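Local atomic coordinates of F5/8 type C domain protein (Bacteroides ovatus, PDB entry 4ZRX), a protein that is a putative alpha-L-fucosidase, probably hydrolysing fucosyl linkages in glycans with its TIM-barrel domain and carrying a C-terminal F5/8 type C domain. Residues Y367-Y378 with V441-V452. Numbering follows the deposited sequence.
Sequences YWSTTSGGEAVY and VRIDECRLTAYV
V441 pairs with A376 in an antiparallel, hydrogen-bonded register, its N 2.9 Å from A376 O, while its CG1 reaches the edge of the W368 indole in plane. The A376 methyl lies over the centre of one indole face, T370 CG2 over the rim of the opposite one. With CG anti to the backbone N (chi1 176°), W368 carries CH2 to 3.8 Å from I443 CG1. On the other side of the sheet, R442 lies alongside E375 and grips it side-on, NE (2.8 Å) and NH2 (2.7 Å) both closing on E375 OE2. The oxygen sits in the guanidinium plane, yet the carboxylate is turned 56° against it; NE meets OE2 on its anti lone pair, away from the other carboxylate oxygen. R442 NH2 also forms a salt bridge with E407. A leucine in place of R442 would probably leave the E375 carboxylate without these two donors and free to turn, and take one salt-bridge partner from E407. I443 faces both G373 and G374 in a G1 beta bulge, where the type II turn T371-G374 closes: G373 N donates to I443 O, and I443 N to G374 O. C446 N donates to S372 OG (3.1 Å). Past the bend, A450 and V452 exchange backbone hydrogen bonds with T370 and W368. The Y451 ring, met at its edge by S369 OG, lies near parallel to that of Y367 but slid aside, while Y367 OH bonds to D394 and K397. V452 CB rests 3.7 Å from W368 CE3. In each segment the chain crosses from one four-stranded antiparallel sheet to the other, as in the beta-sandwich that follows the barrel in such fucosidases; 368-370 and 374-381 each form one edge of their sheet, beside 450-458 and 438-446, strand 401-410 flanks 438-446, and helix 20-27 meets R447 and L448.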
ATOM      1  N   TYR A 367       2.525 -28.886  12.786  1.00 23.05           N
ATOM      2  CA  TYR A 367       1.224 -28.308  13.030  1.00 23.43           C
ATOM      3  C   TYR A 367       0.992 -28.298  14.546  1.00 24.67           C
ATOM      4  O   TYR A 367       1.225 -29.314  15.247  1.00 26.90           O
ATOM      5  CB  TYR A 367       0.179 -29.116  12.285  1.00 24.12           C
ATOM      6  CG  TYR A 367      -1.214 -28.550  12.133  1.00 25.01           C
ATOM      7  CD1 TYR A 367      -2.194 -28.744  13.128  1.00 26.51           C
ATOM      8  CD2 TYR A 367      -1.601 -27.909  10.967  1.00 24.81           C
ATOM      9  CE1 TYR A 367      -3.527 -28.303  12.940  1.00 26.58           C
ATOM     10  CE2 TYR A 367      -2.912 -27.459  10.780  1.00 25.24           C
ATOM     11  CZ  TYR A 367      -3.857 -27.648  11.769  1.00 25.38           C
ATOM     12  OH  TYR A 367      -5.132 -27.270  11.576  1.00 26.16           O
ATOM     13  N   TRP A 368       0.539 -27.173  15.059  1.00 22.37           N
ATOM     14  CA  TRP A 368       0.466 -26.943  16.495  1.00 22.81           C
ATOM     15  C   TRP A 368      -0.939 -26.556  16.895  1.00 22.94           C
ATOM     16  O   TRP A 368      -1.449 -25.532  16.422  1.00 21.51           O
ATOM     17  CB  TRP A 368       1.490 -25.881  16.877  1.00 22.42           C
ATOM     18  CG  TRP A 368       1.428 -25.503  18.298  1.00 23.95           C
ATOM     19  CD1 TRP A 368       1.118 -26.317  19.382  1.00 25.86           C
ATOM     20  CD2 TRP A 368       1.728 -24.241  18.819  1.00 24.34           C
ATOM     21  NE1 TRP A 368       1.199 -25.591  20.533  1.00 26.28           N
ATOM     22  CE2 TRP A 368       1.574 -24.318  20.219  1.00 25.45           C
ATOM     23  CE3 TRP A 368       2.150 -23.041  18.247  1.00 24.07           C
ATOM     24  CZ2 TRP A 368       1.769 -23.211  21.049  1.00 25.80           C
ATOM     25  CZ3 TRP A 368       2.351 -21.942  19.074  1.00 25.32           C
ATOM     26  CH2 TRP A 368       2.186 -22.061  20.463  1.00 25.02           C
ATOM     27  N   SER A 369      -1.582 -27.413  17.695  1.00 22.31           N
ATOM     28  CA  SER A 369      -2.902 -27.141  18.195  1.00 23.38           C
ATOM     29  C   SER A 369      -2.793 -26.709  19.659  1.00 22.86           C
ATOM     30  O   SER A 369      -2.246 -27.469  20.479  1.00 23.86           O
ATOM     31  CB  SER A 369      -3.751 -28.383  18.114  1.00 24.60           C
ATOM     32  OG  SER A 369      -3.789 -28.884  16.807  1.00 26.36           O
ATOM     33  N   THR A 370      -3.354 -25.572  20.022  1.00 21.70           N
ATOM     34  CA  THR A 370      -3.197 -25.071  21.380  1.00 22.76           C
ATOM     35  C   THR A 370      -4.323 -24.217  21.843  1.00 23.17           C
ATOM     36  O   THR A 370      -4.968 -23.559  21.070  1.00 22.90           O
ATOM     37  CB  THR A 370      -1.834 -24.268  21.539  1.00 24.06           C
ATOM     38  OG1 THR A 370      -1.555 -24.021  22.924  1.00 25.52           O
ATOM     39  CG2 THR A 370      -1.854 -22.989  20.807  1.00 24.08           C
ATOM     40  N   THR A 371      -4.500 -24.144  23.153  1.00 23.47           N
ATOM     41  CA  THR A 371      -5.393 -23.169  23.738  1.00 24.09           C
ATOM     42  C   THR A 371      -4.575 -22.104  24.421  1.00 23.80           C
ATOM     43  O   THR A 371      -3.342 -22.104  24.336  1.00 23.28           O
ATOM     44  CB  THR A 371      -6.328 -23.830  24.777  1.00 25.90           C
ATOM     45  OG1 THR A 371      -5.532 -24.448  25.798  1.00 26.88           O
ATOM     46  CG2 THR A 371      -7.159 -24.890  24.096  1.00 27.53           C
ATOM     47  N   SER A 372      -5.265 -21.150  25.040  1.00 24.98           N
ATOM     48  CA  SER A 372      -4.610 -19.979  25.596  1.00 26.13           C
ATOM     49  C   SER A 372      -3.573 -20.384  26.632  1.00 26.35           C
ATOM     50  O   SER A 372      -3.822 -21.228  27.492  1.00 26.61           O
ATOM     51  CB  SER A 372      -5.671 -19.034  26.224  1.00 27.75           C
ATOM     52  OG  SER A 372      -6.583 -18.567  25.241  1.00 29.36           O
ATOM     53  N   GLY A 373      -2.410 -19.752  26.568  1.00 25.78           N
ATOM     54  CA  GLY A 373      -1.278 -20.049  27.438  1.00 25.67           C
ATOM     55  C   GLY A 373      -0.291 -21.071  26.866  1.00 25.02           C
ATOM     56  O   GLY A 373       0.795 -21.330  27.427  1.00 25.78           O
ATOM     57  N   GLY A 374      -0.649 -21.721  25.761  1.00 23.70           N
ATOM     58  CA  GLY A 374       0.216 -22.734  25.217  1.00 23.73           C
ATOM     59  C   GLY A 374       1.443 -22.196  24.557  1.00 23.79           C
ATOM     60  O   GLY A 374       1.437 -21.054  24.096  1.00 22.16           O
ATOM     61  N   GLU A 375       2.495 -23.017  24.539  1.00 23.58           N
ATOM     62  CA  GLU A 375       3.813 -22.621  24.035  1.00 24.57           C
ATOM     63  C   GLU A 375       4.321 -23.727  23.133  1.00 24.69           C
ATOM     64  O   GLU A 375       4.062 -24.922  23.426  1.00 25.87           O
ATOM     65  CB  GLU A 375       4.838 -22.501  25.158  1.00 27.72           C
ATOM     66  CG  GLU A 375       4.747 -21.347  25.988  1.00 30.54           C
ATOM     67  CD  GLU A 375       5.663 -21.412  27.208  1.00 31.88           C
ATOM     68  OE1 GLU A 375       6.168 -22.476  27.559  1.00 33.88           O
ATOM     69  OE2 GLU A 375       5.875 -20.352  27.792  1.00 36.69           O
ATOM     70  N   ALA A 376       5.118 -23.361  22.141  1.00 22.33           N
ATOM     71  CA  ALA A 376       5.803 -24.281  21.269  1.00 22.81           C
ATOM     72  C   ALA A 376       7.187 -23.727  21.041  1.00 22.16           C
ATOM     73  O   ALA A 376       7.364 -22.532  20.874  1.00 21.65           O
ATOM     74  CB  ALA A 376       5.054 -24.457  19.982  1.00 23.42           C
ATOM     75  N   VAL A 377       8.193 -24.613  21.058  1.00 22.06           N
ATOM     76  CA  VAL A 377       9.565 -24.248  20.806  1.00 22.38           C
ATOM     77  C   VAL A 377       9.995 -24.793  19.446  1.00 22.53           C
ATOM     78  O   VAL A 377       9.673 -25.957  19.090  1.00 22.92           O
ATOM     79  CB  VAL A 377      10.469 -24.787  21.985  1.00 24.16           C
ATOM     80  CG1 VAL A 377      11.942 -24.653  21.695  1.00 25.13           C
ATOM     81  CG2 VAL A 377      10.141 -24.115  23.322  1.00 25.36           C
ATOM     82  N   TYR A 378      10.767 -24.012  18.713  1.00 21.13           N
ATOM     83  CA  TYR A 378      11.320 -24.346  17.434  1.00 21.57           C
ATOM     84  C   TYR A 378      12.829 -24.176  17.456  1.00 22.09           C
ATOM     85  O   TYR A 378      13.356 -23.139  17.829  1.00 22.97           O
ATOM     86  CB  TYR A 378      10.730 -23.461  16.333  1.00 21.56           C
ATOM     87  CG  TYR A 378       9.223 -23.571  16.215  1.00 21.17           C
ATOM     88  CD1 TYR A 378       8.379 -22.828  17.010  1.00 20.48           C
ATOM     89  CD2 TYR A 378       8.648 -24.379  15.263  1.00 21.26           C
ATOM     90  CE1 TYR A 378       7.041 -22.957  16.912  1.00 21.51           C
ATOM     91  CE2 TYR A 378       7.289 -24.504  15.159  1.00 21.43           C
ATOM     92  CZ  TYR A 378       6.472 -23.808  15.944  1.00 21.72           C
ATOM     93  OH  TYR A 378       5.081 -23.941  15.859  1.00 22.42           O
ATOM     94  N   VAL A 441       7.035 -19.631  20.771  1.00 20.01           N
ATOM     95  CA  VAL A 441       5.825 -18.885  20.507  1.00 19.00           C
ATOM     96  C   VAL A 441       4.829 -19.301  21.558  1.00 18.71           C
ATOM     97  O   VAL A 441       4.703 -20.478  21.903  1.00 18.84           O
ATOM     98  CB  VAL A 441       5.247 -19.226  19.116  1.00 18.45           C
ATOM     99  CG1 VAL A 441       3.946 -18.444  18.852  1.00 18.99           C
ATOM    100  CG2 VAL A 441       6.300 -18.954  18.055  1.00 18.67           C
ATOM    101  N   ARG A 442       4.198 -18.300  22.138  1.00 17.94           N
ATOM    102  CA  ARG A 442       3.165 -18.486  23.132  1.00 19.14           C
ATOM    103  C   ARG A 442       1.855 -17.895  22.640  1.00 19.12           C
ATOM    104  O   ARG A 442       1.820 -16.717  22.297  1.00 18.32           O
ATOM    105  CB  ARG A 442       3.577 -17.798  24.442  1.00 21.10           C
ATOM    106  CG  ARG A 442       2.640 -18.131  25.589  1.00 23.08           C
ATOM    107  CD  ARG A 442       3.125 -17.497  26.917  1.00 25.49           C
ATOM    108  NE  ARG A 442       4.495 -17.957  27.182  1.00 28.18           N
ATOM    109  CZ  ARG A 442       5.628 -17.244  27.052  1.00 27.59           C
ATOM    110  NH1 ARG A 442       5.656 -15.960  26.748  1.00 27.54           N
ATOM    111  NH2 ARG A 442       6.771 -17.894  27.225  1.00 30.20           N
ATOM    112  N   ILE A 443       0.813 -18.685  22.571  1.00 19.37           N
ATOM    113  CA  ILE A 443      -0.519 -18.162  22.251  1.00 20.22           C
ATOM    114  C   ILE A 443      -1.143 -17.757  23.553  1.00 20.52           C
ATOM    115  O   ILE A 443      -1.561 -18.592  24.375  1.00 21.77           O
ATOM    116  CB  ILE A 443      -1.407 -19.159  21.490  1.00 20.95           C
ATOM    117  CG1 ILE A 443      -0.747 -19.623  20.160  1.00 19.98           C
ATOM    118  CG2 ILE A 443      -2.780 -18.526  21.301  1.00 21.89           C
ATOM    119  CD1 ILE A 443      -0.217 -18.522  19.247  1.00 19.64           C
ATOM    120  N   ASP A 444      -1.153 -16.465  23.786  1.00 20.95           N
ATOM    121  CA  ASP A 444      -1.704 -15.890  25.029  1.00 22.42           C
ATOM    122  C   ASP A 444      -3.215 -15.946  25.080  1.00 23.22           C
ATOM    123  O   ASP A 444      -3.819 -16.220  26.154  1.00 24.23           O
ATOM    124  CB  ASP A 444      -1.172 -14.482  25.256  1.00 23.21           C
ATOM    125  CG  ASP A 444       0.357 -14.444  25.318  1.00 24.16           C
ATOM    126  OD1 ASP A 444       0.948 -15.101  26.208  1.00 26.10           O
ATOM    127  OD2 ASP A 444       0.938 -13.710  24.493  1.00 24.02           O
ATOM    128  N   GLU A 445      -3.860 -15.691  23.954  1.00 21.98           N
ATOM    129  CA  GLU A 445      -5.317 -15.703  23.890  1.00 22.77           C
ATOM    130  C   GLU A 445      -5.747 -16.232  22.544  1.00 20.99           C
ATOM    131  O   GLU A 445      -5.183 -15.836  21.554  1.00 19.48           O
ATOM    132  CB  GLU A 445      -5.888 -14.290  24.036  1.00 25.60           C
ATOM    133  CG  GLU A 445      -5.709 -13.616  25.407  1.00 28.35           C
ATOM    134  CD  GLU A 445      -6.213 -12.175  25.359  1.00 34.75           C
ATOM    135  OE1 GLU A 445      -7.256 -11.904  24.675  1.00 36.36           O
ATOM    136  OE2 GLU A 445      -5.533 -11.298  25.937  1.00 38.70           O
ATOM    137  N   CYS A 446      -6.800 -17.040  22.528  1.00 20.70           N
ATOM    138  CA  CYS A 446      -7.374 -17.476  21.246  1.00 21.29           C
ATOM    139  C   CYS A 446      -8.800 -17.879  21.430  1.00 21.79           C
ATOM    140  O   CYS A 446      -9.248 -18.118  22.586  1.00 23.38           O
ATOM    141  CB  CYS A 446      -6.571 -18.574  20.618  1.00 21.06           C
ATOM    142  SG  CYS A 446      -6.407 -20.109  21.636  1.00 23.78           S
ATOM    143  N   ARG A 447      -9.506 -17.952  20.318  1.00 20.93           N
ATOM    144  CA  ARG A 447     -10.850 -18.457  20.273  1.00 21.51           C
ATOM    145  C   ARG A 447     -10.795 -19.948  20.086  1.00 22.39           C
ATOM    146  O   ARG A 447     -10.142 -20.437  19.171  1.00 22.21           O
ATOM    147  CB  ARG A 447     -11.607 -17.795  19.122  1.00 21.09           C
ATOM    148  CG  ARG A 447     -11.593 -16.264  19.277  1.00 20.61           C
ATOM    149  CD  ARG A 447     -12.220 -15.568  18.060  1.00 20.62           C
ATOM    150  NE  ARG A 447     -12.268 -14.133  18.310  1.00 20.45           N
ATOM    151  CZ  ARG A 447     -12.855 -13.226  17.545  1.00 19.81           C
ATOM    152  NH1 ARG A 447     -13.469 -13.555  16.397  1.00 20.42           N
ATOM    153  NH2 ARG A 447     -12.805 -11.961  17.924  1.00 19.89           N
ATOM    154  N   LEU A 448     -11.544 -20.689  20.934  1.00 23.61           N
ATOM    155  CA  LEU A 448     -11.482 -22.159  20.884  1.00 24.53           C
ATOM    156  C   LEU A 448     -10.017 -22.629  20.874  1.00 24.28           C
ATOM    157  O   LEU A 448      -9.261 -22.118  21.670  1.00 23.37           O
ATOM    158  CB  LEU A 448     -12.223 -22.719  19.706  1.00 25.45           C
ATOM    159  CG  LEU A 448     -13.719 -22.424  19.597  1.00 26.96           C
ATOM    160  CD1 LEU A 448     -14.371 -23.210  18.434  1.00 27.56           C
ATOM    161  CD2 LEU A 448     -14.476 -22.712  20.901  1.00 29.26           C
ATOM    162  N   THR A 449      -9.646 -23.629  20.048  1.00 25.10           N
ATOM    163  CA  THR A 449      -8.272 -24.079  19.923  1.00 24.70           C
ATOM    164  C   THR A 449      -7.628 -23.473  18.690  1.00 24.17           C
ATOM    165  O   THR A 449      -8.181 -23.611  17.600  1.00 25.70           O
ATOM    166  CB  THR A 449      -8.258 -25.608  19.875  1.00 26.31           C
ATOM    167  OG1 THR A 449      -8.824 -26.106  21.085  1.00 26.73           O
ATOM    168  CG2 THR A 449      -6.850 -26.155  19.774  1.00 26.30           C
ATOM    169  N   ALA A 450      -6.470 -22.819  18.844  1.00 22.19           N
ATOM    170  CA  ALA A 450      -5.727 -22.259  17.728  1.00 21.50           C
ATOM    171  C   ALA A 450      -4.939 -23.329  17.008  1.00 20.79           C
ATOM    172  O   ALA A 450      -4.452 -24.248  17.660  1.00 21.26           O
ATOM    173  CB  ALA A 450      -4.748 -21.212  18.218  1.00 21.20           C
ATOM    174  N   TYR A 451      -4.830 -23.195  15.710  1.00 20.11           N
ATOM    175  CA  TYR A 451      -4.065 -24.104  14.843  1.00 20.05           C
ATOM    176  C   TYR A 451      -2.970 -23.309  14.111  1.00 19.62           C
ATOM    177  O   TYR A 451      -3.269 -22.561  13.185  1.00 19.49           O
ATOM    178  CB  TYR A 451      -4.996 -24.765  13.840  1.00 21.15           C
ATOM    179  CG  TYR A 451      -6.080 -25.541  14.508  1.00 22.82           C
ATOM    180  CD1 TYR A 451      -5.786 -26.571  15.386  1.00 24.86           C
ATOM    181  CD2 TYR A 451      -7.407 -25.255  14.283  1.00 24.29           C
ATOM    182  CE1 TYR A 451      -6.822 -27.280  16.013  1.00 26.38           C
ATOM    183  CE2 TYR A 451      -8.420 -25.942  14.910  1.00 25.65           C
ATOM    184  CZ  TYR A 451      -8.123 -26.940  15.764  1.00 26.93           C
ATOM    185  OH  TYR A 451      -9.155 -27.614  16.398  1.00 29.80           O
ATOM    186  N   VAL A 452      -1.750 -23.377  14.602  1.00 18.48           N
ATOM    187  CA  VAL A 452      -0.620 -22.709  13.998  1.00 18.49           C
ATOM    188  C   VAL A 452       0.046 -23.666  13.049  1.00 18.88           C
ATOM    189  O   VAL A 452       0.528 -24.726  13.464  1.00 19.85           O
ATOM    190  CB  VAL A 452       0.379 -22.231  15.059  1.00 19.25           C
ATOM    191  CG1 VAL A 452       1.614 -21.678  14.430  1.00 19.75           C
ATOM    192  CG2 VAL A 452      -0.268 -21.190  15.952  1.00 20.42           C
TER